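Local structure of beta-1,3-glucosyltransferase (Paecilomyces sp. J18, 5JVV) at residues Lys91-Ser96 against Ser177-Gly182; Phe243-Cys248 against Ala287-Asn292. The protein is a fungal carbohydrate-active enzyme whose single chain folds as a curved beta-sandwich, two sheets packed face to face with short helices around them. All coordinates share one frame; numbering follows the deposited sequence.

Contact 1. Residues Lys91-Ser96 against Ser177-Gly182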
loop_
_atom_site.group_PDB
_atom_site.type_symbol
_atom_site.label_atom_id
_atom_site.label_comp_id
_atom_site.label_asym_id
_atom_site.label_seq_id
_atom_site.Cartn_x
_atom_site.Cartn_y
_atom_site.Cartn_z
ATOM N N LYS A 91 -1.636 12.074 2.769
ATOM C CA LYS A 91 -2.072 13.199 1.953
ATOM C C LYS A 91 -2.050 12.854 0.461
ATOM O O LYS A 91 -2.875 13.339 -0.316
ATOM C CB LYS A 91 -1.194 14.428 2.237
ATOM C CG LYS A 91 -1.531 15.645 1.383
ATOM C CD LYS A 91 -0.476 16.739 1.492
ATOM C CE LYS A 91 -0.436 17.365 2.876
ATOM N NZ LYS A 91 -1.707 18.079 3.192
ATOM N N HIS A 92 -1.111 12.002 0.062
ATOM C CA HIS A 92 -0.886 11.714 -1.346
ATOM C C HIS A 92 -0.321 10.308 -1.440
ATOM O O HIS A 92 0.446 9.883 -0.571
ATOM C CB HIS A 92 0.127 12.723 -1.912
ATOM C CG HIS A 92 0.206 12.769 -3.410
ATOM N ND1 HIS A 92 0.970 11.886 -4.148
ATOM C CD2 HIS A 92 -0.320 13.642 -4.301
ATOM C CE1 HIS A 92 0.883 12.194 -5.427
ATOM N NE2 HIS A 92 0.102 13.253 -5.553
ATOM N N MET A 93 -0.714 9.579 -2.477
ATOM C CA MET A 93 -0.122 8.279 -2.764
ATOM C C MET A 93 0.266 8.267 -4.232
ATOM O O MET A 93 -0.122 9.170 -4.973
ATOM C CB MET A 93 -1.090 7.133 -2.452
ATOM C CG MET A 93 -2.270 7.006 -3.415
ATOM S SD MET A 93 -3.069 5.408 -3.245
ATOM C CE MET A 93 -1.786 4.371 -3.910
ATOM N N PRO A 94 1.057 7.271 -4.662
ATOM C CA PRO A 94 1.428 7.313 -6.082
ATOM C C PRO A 94 0.189 7.268 -6.970
ATOM O O PRO A 94 -0.799 6.561 -6.674
ATOM C CB PRO A 94 2.307 6.068 -6.237
ATOM C CG PRO A 94 2.992 5.986 -4.905
ATOM C CD PRO A 94 1.916 6.348 -3.899
ATOM N N GLY A 95 0.227 8.072 -8.031
ATOM C CA GLY A 95 -0.946 8.284 -8.857
ATOM C C GLY A 95 -1.290 7.137 -9.780
ATOM O O GLY A 95 -0.637 6.087 -9.798
ATOM N N SER A 96 -2.353 7.351 -10.546
ATOM C CA SER A 96 -2.801 6.382 -11.530
ATOM C C SER A 96 -1.928 6.576 -12.754
ATOM O O SER A 96 -2.231 7.386 -13.629
ATOM C CB SER A 96 -4.272 6.641 -11.847
ATOM O OG SER A 96 -5.042 6.509 -10.655
ATOM N N SER A 177 -7.479 9.826 -8.098
ATOM C CA SER A 177 -8.731 10.293 -7.484
ATOM C C SER A 177 -8.582 10.567 -5.982
ATOM O O SER A 177 -9.197 11.484 -5.438
ATOM C CB SER A 177 -9.870 9.301 -7.740
ATOM O OG SER A 177 -9.639 8.051 -7.104
ATOM N N PHE A 178 -7.757 9.761 -5.325
ATOM C CA PHE A 178 -7.444 9.909 -3.908
ATOM C C PHE A 178 -6.655 11.199 -3.721
ATOM O O PHE A 178 -6.947 11.995 -2.828
ATOM C CB PHE A 178 -6.639 8.670 -3.494
ATOM C CG PHE A 178 -6.010 8.723 -2.120
ATOM C CD1 PHE A 178 -6.646 8.139 -1.027
ATOM C CD2 PHE A 178 -4.728 9.247 -1.944
ATOM C CE1 PHE A 178 -6.043 8.128 0.231
ATOM C CE2 PHE A 178 -4.119 9.246 -0.699
ATOM C CZ PHE A 178 -4.774 8.689 0.397
ATOM N N ASN A 179 -5.672 11.421 -4.587
ATOM C CA ASN A 179 -4.795 12.576 -4.464
ATOM C C ASN A 179 -5.511 13.909 -4.637
ATOM O O ASN A 179 -5.228 14.869 -3.922
ATOM C CB ASN A 179 -3.638 12.481 -5.461
ATOM C CG ASN A 179 -2.695 11.343 -5.142
ATOM O OD1 ASN A 179 -2.635 10.873 -3.999
ATOM N ND2 ASN A 179 -1.964 10.882 -6.147
ATOM N N GLU A 180 -6.434 13.971 -5.590
ATOM C CA GLU A 180 -7.016 15.266 -5.939
ATOM C C GLU A 180 -7.977 15.770 -4.877
ATOM O O GLU A 180 -8.330 16.950 -4.866
ATOM C CB GLU A 180 -7.661 15.238 -7.332
ATOM C CG GLU A 180 -8.748 14.202 -7.517
ATOM C CD GLU A 180 -8.982 13.888 -8.984
ATOM O OE1 GLU A 180 -10.060 13.353 -9.312
ATOM O OE2 GLU A 180 -8.079 14.170 -9.806
ATOM N N GLN A 181 -8.377 14.882 -3.973
ATOM C CA GLN A 181 -9.208 15.267 -2.841
ATOM C C GLN A 181 -8.439 15.305 -1.524
ATOM O O GLN A 181 -9.046 15.324 -0.456
ATOM C CB GLN A 181 -10.439 14.370 -2.729
ATOM C CG GLN A 181 -11.554 14.764 -3.688
ATOM C CD GLN A 181 -11.660 16.274 -3.872
ATOM O OE1 GLN A 181 -11.837 17.025 -2.909
ATOM N NE2 GLN A 181 -11.537 16.724 -5.117
ATOM N N GLY A 182 -7.111 15.324 -1.616
ATOM C CA GLY A 182 -6.243 15.476 -0.458
ATOM C C GLY A 182 -6.037 14.218 0.372
ATOM O O GLY A 182 -5.695 14.295 1.560
HETATM O O HOH W 1 -2.908 15.012 -2.369
HETATM O O HOH W 2 -4.682 17.118 2.349
HETATM O O HOH W 3 -7.798 7.509 -9.838
#
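H92 and N179 bring the two backbones together, CA to CA 5.1 Å, where the loop leaving strand 84-90 runs past the last turn of helix 175-180. N179 does most of the work. Its first torsion sets CG anti to the carbonyl carbon, and the amide reaches off the helix to pair with both backbone groups of one residue. M93 N gives its hydrogen to OD1 at 2.8 Å and nearly straight (168°), while N179 ND2 donates to M93 O, also at 2.8 Å but more bent. The same amide lies almost flat on the H92 imidazole, planes 10° apart, with ND2 3.1 Å above the ring and offset toward its rim. Both ring nitrogens are held: NE2 by E286 and ND1 by the carbonyl of Y288. M93 CG packs 3.6 Å from F178 CD2: chi1 of 71° puts CG between the backbone N and the carbonyl carbon, and an extended chi2 carries SD above the ring face, 4.7 Å from the centroid, a distant Met-aromatic contact. G182, at positive phi, closes the helix in a Schellman motif, and a water donates to both K91 O and N179 O, bridging the loop and the helix end. With each amide atom bonded and the plane held against imidazole, N179 can hardly rotate; two oxygen partners on H92 are consistent with a protonated ring, whose charge would polarise the stacked amide.

Contact 2. Residues Phe243-Cys248 against Ala287-Asn292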
loop_
_atom_site.group_PDB
_atom_site.type_symbol
_atom_site.label_atom_id
_atom_site.label_comp_id
_atom_site.label_asym_id
_atom_site.label_seq_id
_atom_site.Cartn_x
_atom_site.Cartn_y
_atom_site.Cartn_z
ATOM N N PHE A 243 5.699 0.546 3.345
ATOM C CA PHE A 243 5.286 1.444 2.277
ATOM C C PHE A 243 6.299 1.264 1.169
ATOM O O PHE A 243 7.504 1.333 1.411
ATOM C CB PHE A 243 5.323 2.923 2.699
ATOM C CG PHE A 243 4.223 3.342 3.639
ATOM C CD1 PHE A 243 3.010 3.828 3.150
ATOM C CD2 PHE A 243 4.406 3.283 5.020
ATOM C CE1 PHE A 243 2.000 4.230 4.020
ATOM C CE2 PHE A 243 3.404 3.685 5.892
ATOM C CZ PHE A 243 2.196 4.156 5.391
ATOM N N ASP A 244 5.833 1.046 -0.054
ATOM C CA ASP A 244 6.764 1.000 -1.168
ATOM C C ASP A 244 6.099 1.466 -2.448
ATOM O O ASP A 244 4.872 1.602 -2.507
ATOM C CB ASP A 244 7.382 -0.406 -1.323
ATOM C CG ASP A 244 6.420 -1.415 -1.915
ATOM O OD1 ASP A 244 6.169 -2.461 -1.272
ATOM O OD2 ASP A 244 5.926 -1.186 -3.040
ATOM N N THR A 245 6.917 1.738 -3.458
ATOM C CA THR A 245 6.443 1.856 -4.829
ATOM C C THR A 245 7.424 1.086 -5.700
ATOM O O THR A 245 8.613 1.414 -5.741
ATOM C CB THR A 245 6.379 3.312 -5.305
ATOM O OG1 THR A 245 5.546 4.065 -4.413
ATOM C CG2 THR A 245 5.802 3.399 -6.723
ATOM N N THR A 246 6.937 0.040 -6.361
ATOM C CA THR A 246 7.738 -0.648 -7.368
ATOM C C THR A 246 7.161 -0.350 -8.749
ATOM O O THR A 246 6.242 0.468 -8.863
ATOM C CB THR A 246 7.860 -2.167 -7.071
ATOM O OG1 THR A 246 8.822 -2.748 -7.958
ATOM C CG2 THR A 246 6.516 -2.891 -7.227
ATOM N N PHE A 247 7.706 -0.977 -9.792
ATOM C CA PHE A 247 7.255 -0.730 -11.162
ATOM C C PHE A 247 7.206 -2.043 -11.895
ATOM O O PHE A 247 8.064 -2.884 -11.676
ATOM C CB PHE A 247 8.235 0.177 -11.910
ATOM C CG PHE A 247 8.403 1.535 -11.289
ATOM C CD1 PHE A 247 7.494 2.552 -11.555
ATOM C CD2 PHE A 247 9.489 1.802 -10.459
ATOM C CE1 PHE A 247 7.660 3.822 -10.989
ATOM C CE2 PHE A 247 9.656 3.062 -9.887
ATOM C CZ PHE A 247 8.747 4.072 -10.158
ATOM N N CYS A 248 6.212 -2.218 -12.757
ATOM C CA CYS A 248 6.142 -3.391 -13.629
ATOM C C CYS A 248 6.156 -4.683 -12.793
ATOM O O CYS A 248 5.366 -4.820 -11.863
ATOM C CB CYS A 248 7.249 -3.316 -14.705
ATOM S SG CYS A 248 7.177 -1.760 -15.680
ATOM N N ALA A 287 4.238 10.006 -8.766
ATOM C CA ALA A 287 4.384 8.695 -8.145
ATOM C C ALA A 287 5.086 8.827 -6.802
ATOM O O ALA A 287 6.197 8.334 -6.623
ATOM C CB ALA A 287 5.152 7.743 -9.078
ATOM N N TYR A 288 4.428 9.493 -5.852
ATOM C CA TYR A 288 4.988 9.668 -4.514
ATOM C C TYR A 288 3.960 9.510 -3.418
ATOM O O TYR A 288 2.773 9.746 -3.628
ATOM C CB TYR A 288 5.682 11.029 -4.368
ATOM C CG TYR A 288 4.780 12.250 -4.370
ATOM C CD1 TYR A 288 4.243 12.750 -3.188
ATOM C CD2 TYR A 288 4.520 12.937 -5.549
ATOM C CE1 TYR A 288 3.446 13.887 -3.188
ATOM C CE2 TYR A 288 3.727 14.071 -5.564
ATOM C CZ TYR A 288 3.191 14.538 -4.376
ATOM O OH TYR A 288 2.402 15.669 -4.371
ATOM N N TRP A 289 4.434 9.087 -2.253
ATOM C CA TRP A 289 3.639 9.113 -1.030
ATOM C C TRP A 289 3.925 10.407 -0.287
ATOM O O TRP A 289 5.075 10.856 -0.220
ATOM C CB TRP A 289 4.041 7.959 -0.105
ATOM C CG TRP A 289 3.786 6.604 -0.639
ATOM C CD1 TRP A 289 4.636 5.844 -1.390
ATOM C CD2 TRP A 289 2.616 5.809 -0.428
ATOM N NE1 TRP A 289 4.059 4.632 -1.680
ATOM C CE2 TRP A 289 2.819 4.582 -1.092
ATOM C CE3 TRP A 289 1.409 6.017 0.254
ATOM C CZ2 TRP A 289 1.860 3.576 -1.108
ATOM C CZ3 TRP A 289 0.455 5.002 0.239
ATOM C CH2 TRP A 289 0.690 3.801 -0.437
ATOM N N GLU A 290 2.885 11.006 0.287
ATOM C CA GLU A 290 3.089 12.064 1.273
ATOM C C GLU A 290 2.292 11.636 2.479
ATOM O O GLU A 290 1.059 11.590 2.447
ATOM C CB GLU A 290 2.648 13.443 0.782
ATOM C CG GLU A 290 2.973 14.522 1.813
ATOM C CD GLU A 290 2.794 15.942 1.307
ATOM O OE1 GLU A 290 2.610 16.138 0.088
ATOM O OE2 GLU A 290 2.840 16.867 2.146
ATOM N N ILE A 291 3.004 11.286 3.538
ATOM C CA ILE A 291 2.373 10.709 4.715
ATOM C C ILE A 291 2.389 11.726 5.847
ATOM O O ILE A 291 3.451 12.196 6.258
ATOM C CB ILE A 291 3.102 9.418 5.142
ATOM C CG1 ILE A 291 3.011 8.373 4.023
ATOM C CG2 ILE A 291 2.525 8.872 6.451
ATOM C CD1 ILE A 291 4.130 7.334 4.038
ATOM N N ASN A 292 1.209 12.086 6.340
ATOM C CA ASN A 292 1.112 13.013 7.470
ATOM C C ASN A 292 1.522 12.363 8.782
ATOM O O ASN A 292 2.350 12.902 9.524
ATOM C CB ASN A 292 -0.306 13.567 7.597
ATOM C CG ASN A 292 -0.561 14.706 6.651
ATOM O OD1 ASN A 292 0.327 15.525 6.393
ATOM N ND2 ASN A 292 -1.775 14.773 6.121
HETATM O O HOH W 4 6.535 6.482 -4.375
#
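F243 and W289 both carry CG anti to the carbonyl carbon, with chi1 of -73° and -64°, and these torsions send the two rings from their own strands into the space between. The strands, 243-247 and 289-292, run nearly antiparallel with axes 9.7 Å apart, too far for backbone-to-backbone bonding, so the contact is made through side chains, with main-chain carbonyls as acceptors. F243 turns its edge to the face of the indole in a T-shaped stack: the centroid of its ring lies 5.3 Å from that of the six-membered ring of W289, the planes at 77°. From the facing strand, I291 approaches F243 head-on and sets its methyl CD1 squarely over the phenyl ring, 3.7 Å from the centroid, as a CH-pi contact. F104 also stacks with F243.

The polar edge of the indole is busy as well. W289 NE1 donates to D244 O at 3.2 Å; the acceptor lies close to the indole plane, but the N-H comes in from above the carbonyl plane rather than along a lone pair. A weak second bond runs from W289 NE1 to T245 OG1, again at 3.2 Å. That hydroxyl spends its own hydrogen on a water 2.6 Å from T245 OG1, and the water donates onward to A287 O. The buried indole nitrogen thus shares its one hydrogen between two acceptors on the opposing strand, which helps hold the indole in its rotation. P102 and F104 of strand 100-107 touch the same indole. Aromatic and aliphatic side chains meeting between two sheets are the usual core of a beta-sandwich, here probably the jelly roll of the concanavalin A-like superfamily.

Overall arrangement
Contact 1 and contact 2 have centres about 11 Å apart and meet directly. Strand 289-297 is the common element: E290 faces both K91 and H92 across a classic beta bulge, with K91 N 2.8 Å from E290 O and H92 O 2.8 Å from E290 N, both probable hydrogen bonds. Two residues on, P94, still in the loop of contact 1, packs into contact 2, its CG 3.2 Å from T245 OG1 and its CD 3.4 Å from W289 CE2. The loop thus ties the helix end at 177-182 to the core between the sheets. Along the chain the contacts follow in series, the first closing before the second opens.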